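Local coordinates for protein adhesin competence repressor (Streptococcus pyogenes serotype M3, PDB 5JLU) that senses zinc and binds DNA as a MarR-family transcription regulator, at residues H111-H114 with H115-L119. Sequence-based numbering, arbitrary orientation.
With ZN (zinc ion), chain B.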
loop_
_atom_site.group_PDB
_atom_site.type_symbol
_atom_site.label_atom_id
_atom_site.label_comp_id
_atom_site.label_asym_id
_atom_site.label_seq_id
_atom_site.Cartn_x
_atom_site.Cartn_y
_atom_site.Cartn_z
ATOM N N HIS A 111 10.135 -7.889 11.045
ATOM C CA HIS A 111 8.975 -7.624 10.226
ATOM C C HIS A 111 7.790 -8.444 10.767
ATOM O O HIS A 111 6.702 -7.925 10.876
ATOM C CB HIS A 111 9.280 -7.964 8.775
ATOM C CG HIS A 111 8.095 -7.907 7.901
ATOM N ND1 HIS A 111 7.465 -9.038 7.413
ATOM C CD2 HIS A 111 7.375 -6.842 7.476
ATOM C CE1 HIS A 111 6.440 -8.655 6.677
ATOM N NE2 HIS A 111 6.358 -7.328 6.715
ATOM N N THR A 112 8.029 -9.682 11.189
ATOM C CA THR A 112 6.978 -10.506 11.750
ATOM C C THR A 112 6.435 -9.938 13.048
ATOM O O THR A 112 5.254 -10.093 13.358
ATOM C CB THR A 112 7.473 -11.924 11.962
ATOM O OG1 THR A 112 7.650 -12.541 10.700
ATOM C CG2 THR A 112 6.514 -12.794 12.770
ATOM N N HIS A 113 7.290 -9.266 13.794
ATOM C CA HIS A 113 6.918 -8.751 15.106
ATOM C C HIS A 113 6.093 -7.490 14.921
ATOM O O HIS A 113 5.107 -7.284 15.642
ATOM C CB HIS A 113 8.170 -8.544 16.003
ATOM C CG HIS A 113 7.892 -7.734 17.235
ATOM N ND1 HIS A 113 7.242 -8.247 18.347
ATOM C CD2 HIS A 113 8.117 -6.429 17.499
ATOM C CE1 HIS A 113 7.094 -7.293 19.241
ATOM N NE2 HIS A 113 7.626 -6.184 18.755
ATOM N N HIS A 114 6.461 -6.650 13.954
ATOM C CA HIS A 114 5.608 -5.493 13.574
ATOM C C HIS A 114 4.197 -5.886 13.060
ATOM O O HIS A 114 3.239 -5.159 13.315
ATOM C CB HIS A 114 6.307 -4.579 12.540
ATOM C CG HIS A 114 7.443 -3.764 13.112
ATOM N ND1 HIS A 114 8.018 -2.705 12.436
ATOM C CD2 HIS A 114 8.088 -3.839 14.306
ATOM C CE1 HIS A 114 8.970 -2.169 13.182
ATOM N NE2 HIS A 114 9.030 -2.837 14.323
ATOM N N HIS A 115 4.076 -6.998 12.328
ATOM C CA HIS A 115 2.771 -7.570 11.968
ATOM C C HIS A 115 1.965 -8.002 13.219
ATOM O O HIS A 115 0.757 -7.756 13.263
ATOM C CB HIS A 115 2.854 -8.661 10.873
ATOM C CG HIS A 115 2.932 -8.056 9.510
ATOM N ND1 HIS A 115 1.808 -7.607 8.832
ATOM C CD2 HIS A 115 4.000 -7.687 8.755
ATOM C CE1 HIS A 115 2.176 -6.996 7.727
ATOM N NE2 HIS A 115 3.496 -7.077 7.628
ATOM N N ASP A 116 2.649 -8.607 14.190
ATOM C CA ASP A 116 2.011 -9.041 15.419
ATOM C C ASP A 116 1.489 -7.832 16.164
ATOM O O ASP A 116 0.329 -7.807 16.555
ATOM C CB ASP A 116 2.937 -9.878 16.297
ATOM C CG ASP A 116 3.254 -11.226 15.679
ATOM O OD1 ASP A 116 2.390 -11.787 15.003
ATOM O OD2 ASP A 116 4.367 -11.744 15.861
ATOM N N GLU A 117 2.268 -6.774 16.246
ATOM C CA GLU A 117 1.762 -5.601 16.932
ATOM C C GLU A 117 0.592 -5.012 16.212
ATOM O O GLU A 117 -0.347 -4.581 16.877
ATOM C CB GLU A 117 2.850 -4.558 17.182
ATOM C CG GLU A 117 3.914 -5.084 18.169
ATOM C CD GLU A 117 5.151 -4.173 18.363
ATOM O OE1 GLU A 117 5.513 -3.344 17.469
ATOM O OE2 GLU A 117 5.794 -4.321 19.440
ATOM N N THR A 118 0.602 -5.007 14.877
ATOM C CA THR A 118 -0.508 -4.361 14.171
ATOM C C THR A 118 -1.819 -5.194 14.372
ATOM O O THR A 118 -2.880 -4.631 14.300
ATOM C CB THR A 118 -0.274 -4.181 12.657
ATOM O OG1 THR A 118 -0.155 -5.474 12.063
ATOM C CG2 THR A 118 1.003 -3.397 12.351
ATOM N N LEU A 119 -1.729 -6.514 14.499
ATOM C CA LEU A 119 -2.851 -7.347 14.837
ATOM C C LEU A 119 -3.558 -6.901 16.132
ATOM O O LEU A 119 -4.786 -6.872 16.187
ATOM C CB LEU A 119 -2.441 -8.833 14.939
ATOM C CG LEU A 119 -2.058 -9.512 13.659
ATOM C CD1 LEU A 119 -1.652 -10.935 13.957
ATOM C CD2 LEU A 119 -3.230 -9.533 12.680
HETATM ZN ZN ZN B . 4.563 -6.563 5.885
HETATM O O HOH W 1 2.824 -5.603 4.999
HETATM O O HOH W 2 5.743 -5.659 4.264
HETATM O O HOH W 3 4.829 -4.804 6.856
#
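His-111 and His-115 supply two ligands of a zinc site from successive turns of helix 105-127. Each grips the zinc ion through NE2, at 2.1 Å for His-111 NE2 and the same for His-115 NE2. CG of His-111 stands anti to its backbone nitrogen (chi1 172°), which sends the ring toward His-115. The edge of the His-115 ring meets the face of the His-111 ring in an offset edge-to-face pair, planes 72° apart. The closest ring carbons are His-111 CE1 and His-115 CD2, 3.3 Å apart. The helical bond from His-115 N to His-111 O (3.1 Å) spans the same turn. His-45 from helix 41-52 and three waters complete the six-coordinate metal. ND1 of His-115 is hydrogen-bonded to Asp-12 OD1 of the second subunit; the zinc at NE2 and this bond at ND1 together hold the ring's rotation. On another side of the helix, Glu-117 CG lies over the face of the His-113 ring as a CH-pi contact, 4.2 Å from its centroid. The paired imidazoles thus join two helices through zinc, and the Asp-12 bond probably makes His-115 a stronger donor to the metal while tying the site to the second subunit.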